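Local coordinates for 16S rRNA (guanine(1405)-N(7))-methyltransferase (Klebsiella pneumoniae, PDB 6PI9), which probably methylates N7 of guanosine 1405 in 16S rRNA, using S-adenosyl-L-methionine as methyl donor, and so confers resistance to various aminoglycosides, at residues L87-D101 with C122-V134. Numbering follows the deposited sequence.
Sequences LSLHASTRERLPGAD and CGLNPILLGSMGV. With SAH (S-adenosyl-L-homocysteine), chain B.
Arg-96 leaves its backbone with CG opposite the N atom (chi1 -162°) and bends at chi3, while Asn-125, also turned away from its own N (chi1 -174°), comes to meet it at about a right angle. Arg-96 NH1 ends 3.3 Å from Asn-125 OD1, with guanidinium and amide planes 78° apart. Arg-96 grips the carboxylate of S-adenosyl-L-homocysteine with two bonds, NH1 to OXT (3.0 Å), nearly straight, and NH2 to O (2.6 Å), more bent. Glu-252 takes Arg-96 NE in a salt bridge and Asp-119 accepts a hydrogen bond from Asn-125 ND2, which should fix both groups in rotation. Gly-123 belongs to the glycine-containing loop after the first strand of this Rossmann-like methyltransferase, where a type II' turn leads into helix 125-131; its N is bonded to Asp-141. The His-90 ring stands beside this turn, with Leu-124 N over one face, and His-90 CB packs on Leu-124 CD1 at 3.6 Å. Farther from the ligand the contact turns apolar. Leu-87 sets its two methyls against the first turn of the helix, CD2 on Ile-127 CB (3.8 Å) and CD1 on Leu-128 CD1 (3.9 Å). At the far end the extended Met-132 lays its CE tightly on Ala-100 CB, 3.5 Å away.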
loop_
_atom_site.group_PDB
_atom_site.type_symbol
_atom_site.label_atom_id
_atom_site.label_comp_id
_atom_site.label_asym_id
_atom_site.label_seq_id
_atom_site.Cartn_x
_atom_site.Cartn_y
_atom_site.Cartn_z
ATOM N N LEU A 87 -18.385 0.004 1.140
ATOM C CA LEU A 87 -17.445 -0.299 0.074
ATOM C C LEU A 87 -16.234 0.622 0.119
ATOM O O LEU A 87 -15.165 0.254 -0.389
ATOM C CB LEU A 87 -18.170 -0.210 -1.271
ATOM C CG LEU A 87 -19.147 -1.354 -1.531
ATOM C CD1 LEU A 87 -20.082 -1.055 -2.722
ATOM C CD2 LEU A 87 -18.370 -2.661 -1.739
ATOM N N SER A 88 -16.375 1.798 0.749
ATOM C CA SER A 88 -15.271 2.726 0.976
ATOM C C SER A 88 -14.242 2.194 1.972
ATOM O O SER A 88 -13.196 2.830 2.139
ATOM C CB SER A 88 -15.794 4.086 1.473
ATOM O OG SER A 88 -16.654 3.949 2.594
ATOM N N LEU A 89 -14.497 1.069 2.639
ATOM C CA LEU A 89 -13.620 0.578 3.699
ATOM C C LEU A 89 -12.592 -0.449 3.224
ATOM O O LEU A 89 -11.702 -0.816 4.007
ATOM C CB LEU A 89 -14.455 -0.014 4.841
ATOM C CG LEU A 89 -14.794 0.979 5.956
ATOM C CD1 LEU A 89 -15.416 2.298 5.456
ATOM C CD2 LEU A 89 -15.707 0.312 6.961
ATOM N N HIS A 90 -12.676 -0.903 1.972
ATOM C CA HIS A 90 -11.611 -1.668 1.341
ATOM C C HIS A 90 -10.912 -0.774 0.315
ATOM O O HIS A 90 -11.579 -0.195 -0.545
ATOM C CB HIS A 90 -12.161 -2.918 0.653
ATOM C CG HIS A 90 -11.098 -3.862 0.200
ATOM N ND1 HIS A 90 -10.342 -3.632 -0.934
ATOM C CD2 HIS A 90 -10.683 -5.054 0.697
ATOM C CE1 HIS A 90 -9.481 -4.624 -1.095
ATOM N NE2 HIS A 90 -9.670 -5.503 -0.123
ATOM N N ALA A 91 -9.580 -0.684 0.408
ATOM C CA ALA A 91 -8.816 0.276 -0.390
ATOM C C ALA A 91 -9.117 0.156 -1.884
ATOM O O ALA A 91 -9.263 1.169 -2.578
ATOM C CB ALA A 91 -7.321 0.085 -0.135
ATOM N N SER A 92 -9.229 -1.078 -2.402
ATOM C CA SER A 92 -9.439 -1.249 -3.847
ATOM C C SER A 92 -10.840 -0.824 -4.295
ATOM O O SER A 92 -11.008 -0.297 -5.413
ATOM C CB SER A 92 -9.178 -2.710 -4.242
ATOM O OG SER A 92 -7.880 -3.129 -3.827
ATOM N N THR A 93 -11.872 -1.037 -3.458
ATOM C CA THR A 93 -13.204 -0.598 -3.880
ATOM C C THR A 93 -13.376 0.909 -3.717
ATOM O O THR A 93 -13.965 1.570 -4.588
ATOM C CB THR A 93 -14.311 -1.342 -3.124
ATOM O OG1 THR A 93 -13.909 -1.563 -1.767
ATOM C CG2 THR A 93 -14.639 -2.677 -3.835
ATOM N N ARG A 94 -12.839 1.480 -2.640
ATOM C CA ARG A 94 -12.944 2.926 -2.501
ATOM C C ARG A 94 -12.270 3.632 -3.673
ATOM O O ARG A 94 -12.801 4.620 -4.194
ATOM C CB ARG A 94 -12.340 3.381 -1.185
ATOM C CG ARG A 94 -12.537 4.874 -0.963
ATOM C CD ARG A 94 -11.724 5.353 0.213
ATOM N NE ARG A 94 -10.359 4.855 0.128
ATOM C CZ ARG A 94 -9.771 4.133 1.072
ATOM N NH1 ARG A 94 -10.425 3.854 2.186
ATOM N NH2 ARG A 94 -8.525 3.706 0.908
ATOM N N GLU A 95 -11.127 3.099 -4.137
ATOM C CA GLU A 95 -10.497 3.631 -5.343
ATOM C C GLU A 95 -11.474 3.697 -6.510
ATOM O O GLU A 95 -11.464 4.670 -7.278
ATOM C CB GLU A 95 -9.269 2.783 -5.707
ATOM C CG GLU A 95 -8.117 3.005 -4.751
ATOM C CD GLU A 95 -6.952 2.013 -4.853
ATOM O OE1 GLU A 95 -7.018 1.000 -5.610
ATOM O OE2 GLU A 95 -5.954 2.245 -4.123
ATOM N N ARG A 96 -12.339 2.683 -6.647
ATOM C CA ARG A 96 -13.220 2.520 -7.801
ATOM C C ARG A 96 -14.557 3.259 -7.683
ATOM O O ARG A 96 -15.182 3.528 -8.720
ATOM C CB ARG A 96 -13.502 1.026 -8.032
ATOM C CG ARG A 96 -14.040 0.664 -9.417
ATOM C CD ARG A 96 -13.986 -0.843 -9.631
ATOM N NE ARG A 96 -12.597 -1.328 -9.609
ATOM C CZ ARG A 96 -12.057 -2.043 -8.632
ATOM N NH1 ARG A 96 -12.793 -2.432 -7.578
ATOM N NH2 ARG A 96 -10.779 -2.442 -8.740
ATOM N N LEU A 97 -15.016 3.571 -6.457
ATOM C CA LEU A 97 -16.342 4.166 -6.260
ATOM C C LEU A 97 -16.608 5.409 -7.102
ATOM O O LEU A 97 -17.681 5.491 -7.724
ATOM C CB LEU A 97 -16.536 4.509 -4.785
ATOM C CG LEU A 97 -16.829 3.343 -3.888
ATOM C CD1 LEU A 97 -16.715 3.821 -2.457
ATOM C CD2 LEU A 97 -18.214 2.863 -4.207
ATOM N N PRO A 98 -15.741 6.419 -7.125
ATOM C CA PRO A 98 -16.095 7.627 -7.889
ATOM C C PRO A 98 -16.204 7.399 -9.392
ATOM O O PRO A 98 -16.990 8.088 -10.055
ATOM C CB PRO A 98 -14.974 8.612 -7.522
ATOM C CG PRO A 98 -13.865 7.804 -7.042
ATOM C CD PRO A 98 -14.484 6.595 -6.380
ATOM N N GLY A 99 -15.470 6.441 -9.957
ATOM C CA GLY A 99 -15.617 6.123 -11.361
ATOM C C GLY A 99 -16.518 4.946 -11.660
ATOM O O GLY A 99 -16.566 4.507 -12.818
ATOM N N ALA A 100 -17.248 4.428 -10.664
ATOM C CA ALA A 100 -17.977 3.179 -10.852
ATOM C C ALA A 100 -18.966 3.264 -12.002
ATOM O O ALA A 100 -19.111 2.310 -12.770
ATOM C CB ALA A 100 -18.699 2.797 -9.559
ATOM N N ASP A 101 -19.672 4.383 -12.128
ATOM C CA ASP A 101 -20.624 4.513 -13.224
ATOM C C ASP A 101 -19.912 4.391 -14.566
ATOM O O ASP A 101 -20.228 3.510 -15.376
ATOM C CB ASP A 101 -21.383 5.829 -13.107
ATOM C CG ASP A 101 -22.356 5.832 -11.942
ATOM O OD1 ASP A 101 -22.867 4.746 -11.586
ATOM O OD2 ASP A 101 -22.624 6.932 -11.399
ATOM N N CYS A 122 -11.121 -11.126 -4.957
ATOM C CA CYS A 122 -12.281 -10.271 -5.157
ATOM C C CYS A 122 -12.365 -9.128 -4.170
ATOM O O CYS A 122 -13.031 -8.136 -4.473
ATOM C CB CYS A 122 -13.580 -11.099 -5.064
ATOM S SG CYS A 122 -13.857 -11.884 -3.440
ATOM N N GLY A 123 -11.693 -9.236 -3.021
ATOM C CA GLY A 123 -11.862 -8.218 -1.992
ATOM C C GLY A 123 -13.326 -8.025 -1.685
ATOM O O GLY A 123 -14.064 -8.988 -1.521
ATOM N N LEU A 124 -13.788 -6.768 -1.679
ATOM C CA LEU A 124 -15.221 -6.503 -1.559
ATOM C C LEU A 124 -15.886 -6.172 -2.897
ATOM O O LEU A 124 -17.042 -5.758 -2.921
ATOM C CB LEU A 124 -15.477 -5.369 -0.579
ATOM C CG LEU A 124 -15.023 -5.630 0.856
ATOM C CD1 LEU A 124 -15.305 -4.375 1.692
ATOM C CD2 LEU A 124 -15.703 -6.878 1.503
ATOM N N ASN A 125 -15.184 -6.349 -4.014
ATOM C CA ASN A 125 -15.748 -5.929 -5.293
ATOM C C ASN A 125 -17.079 -6.603 -5.639
ATOM O O ASN A 125 -17.891 -5.963 -6.331
ATOM C CB ASN A 125 -14.719 -6.168 -6.401
ATOM C CG ASN A 125 -15.193 -5.613 -7.735
ATOM O OD1 ASN A 125 -15.381 -4.388 -7.878
ATOM N ND2 ASN A 125 -15.424 -6.501 -8.696
ATOM N N PRO A 126 -17.362 -7.854 -5.242
ATOM C CA PRO A 126 -18.669 -8.450 -5.621
ATOM C C PRO A 126 -19.861 -7.761 -4.998
ATOM O O PRO A 126 -20.984 -7.860 -5.532
ATOM C CB PRO A 126 -18.527 -9.912 -5.171
ATOM C CG PRO A 126 -17.023 -10.022 -4.620
ATOM C CD PRO A 126 -16.309 -8.889 -5.028
ATOM N N ILE A 127 -19.663 -7.040 -3.897
ATOM C CA ILE A 127 -20.752 -6.229 -3.362
ATOM C C ILE A 127 -20.990 -4.998 -4.243
ATOM O O ILE A 127 -22.136 -4.627 -4.515
ATOM C CB ILE A 127 -20.441 -5.848 -1.910
ATOM C CG1 ILE A 127 -20.352 -7.117 -1.058
ATOM C CG2 ILE A 127 -21.507 -4.882 -1.370
ATOM C CD1 ILE A 127 -19.895 -6.863 0.356
ATOM N N LEU A 128 -19.918 -4.362 -4.715
ATOM C CA LEU A 128 -20.042 -3.256 -5.667
ATOM C C LEU A 128 -20.743 -3.706 -6.943
ATOM O O LEU A 128 -21.741 -3.101 -7.359
ATOM C CB LEU A 128 -18.657 -2.681 -5.980
ATOM C CG LEU A 128 -18.584 -1.506 -6.963
ATOM C CD1 LEU A 128 -19.586 -0.409 -6.537
ATOM C CD2 LEU A 128 -17.171 -0.968 -6.970
ATOM N N LEU A 129 -20.228 -4.767 -7.577
ATOM C CA LEU A 129 -20.904 -5.400 -8.714
ATOM C C LEU A 129 -22.367 -5.687 -8.447
ATOM O O LEU A 129 -23.244 -5.359 -9.254
ATOM C CB LEU A 129 -20.214 -6.715 -9.059
ATOM C CG LEU A 129 -18.812 -6.596 -9.595
ATOM C CD1 LEU A 129 -18.293 -8.029 -9.866
ATOM C CD2 LEU A 129 -18.881 -5.752 -10.831
ATOM N N GLY A 130 -22.652 -6.391 -7.366
ATOM C CA GLY A 130 -24.019 -6.798 -7.131
ATOM C C GLY A 130 -24.972 -5.628 -7.043
ATOM O O GLY A 130 -26.128 -5.717 -7.488
ATOM N N SER A 131 -24.513 -4.512 -6.478
ATOM C CA SER A 131 -25.381 -3.345 -6.399
ATOM C C SER A 131 -25.745 -2.819 -7.782
ATOM O O SER A 131 -26.793 -2.186 -7.937
ATOM C CB SER A 131 -24.696 -2.246 -5.594
ATOM O OG SER A 131 -23.551 -1.782 -6.278
ATOM N N MET A 132 -24.901 -3.085 -8.782
ATOM C CA MET A 132 -25.048 -2.551 -10.125
ATOM C C MET A 132 -25.608 -3.573 -11.106
ATOM O O MET A 132 -25.470 -3.399 -12.330
ATOM C CB MET A 132 -23.704 -2.012 -10.601
ATOM C CG MET A 132 -23.210 -0.905 -9.685
ATOM S SD MET A 132 -21.692 -0.056 -10.181
ATOM C CE MET A 132 -21.763 1.302 -9.005
ATOM N N GLY A 133 -26.249 -4.626 -10.582
ATOM C CA GLY A 133 -26.974 -5.595 -11.371
ATOM C C GLY A 133 -26.194 -6.821 -11.776
ATOM O O GLY A 133 -26.767 -7.694 -12.442
ATOM N N VAL A 134 -24.911 -6.911 -11.413
ATOM C CA VAL A 134 -24.103 -8.093 -11.681
ATOM C C VAL A 134 -24.177 -8.948 -10.420
ATOM O O VAL A 134 -23.403 -8.776 -9.482
ATOM C CB VAL A 134 -22.678 -7.729 -12.064
ATOM C CG1 VAL A 134 -21.829 -9.010 -12.314
ATOM C CG2 VAL A 134 -22.727 -6.801 -13.290
HETATM N N SAH B . -9.881 -7.302 -7.141
HETATM C CA SAH B . -10.312 -6.500 -5.974
HETATM C CB SAH B . -9.236 -6.487 -4.903
HETATM C CG SAH B . -7.806 -6.052 -5.335
HETATM S SD SAH B . -6.713 -5.817 -3.858
HETATM C C SAH B . -10.642 -5.055 -6.395
HETATM O O SAH B . -10.090 -4.628 -7.430
HETATM O OXT SAH B . -11.388 -4.323 -5.714
HETATM C "C5'" SAH B . -5.735 -7.374 -4.001
HETATM C "C4'" SAH B . -6.466 -8.621 -3.422
HETATM O "O4'" SAH B . -5.729 -9.815 -3.764
HETATM C "C3'" SAH B . -6.717 -8.670 -1.887
HETATM O "O3'" SAH B . -8.122 -8.845 -1.611
HETATM C "C2'" SAH B . -5.941 -9.890 -1.395
HETATM O "O2'" SAH B . -6.683 -10.551 -0.367
HETATM C "C1'" SAH B . -5.920 -10.738 -2.676
HETATM N N9 SAH B . -4.790 -11.642 -2.778
HETATM C C8 SAH B . -3.461 -11.324 -2.659
HETATM N N7 SAH B . -2.737 -12.446 -2.952
HETATM C C5 SAH B . -3.620 -13.468 -3.190
HETATM C C6 SAH B . -3.476 -14.807 -3.475
HETATM N N6 SAH B . -2.302 -15.403 -3.510
HETATM N N1 SAH B . -4.616 -15.544 -3.748
HETATM C C2 SAH B . -5.851 -14.999 -3.644
HETATM N N3 SAH B . -6.025 -13.674 -3.345
HETATM C C4 SAH B . -4.891 -12.950 -3.128
#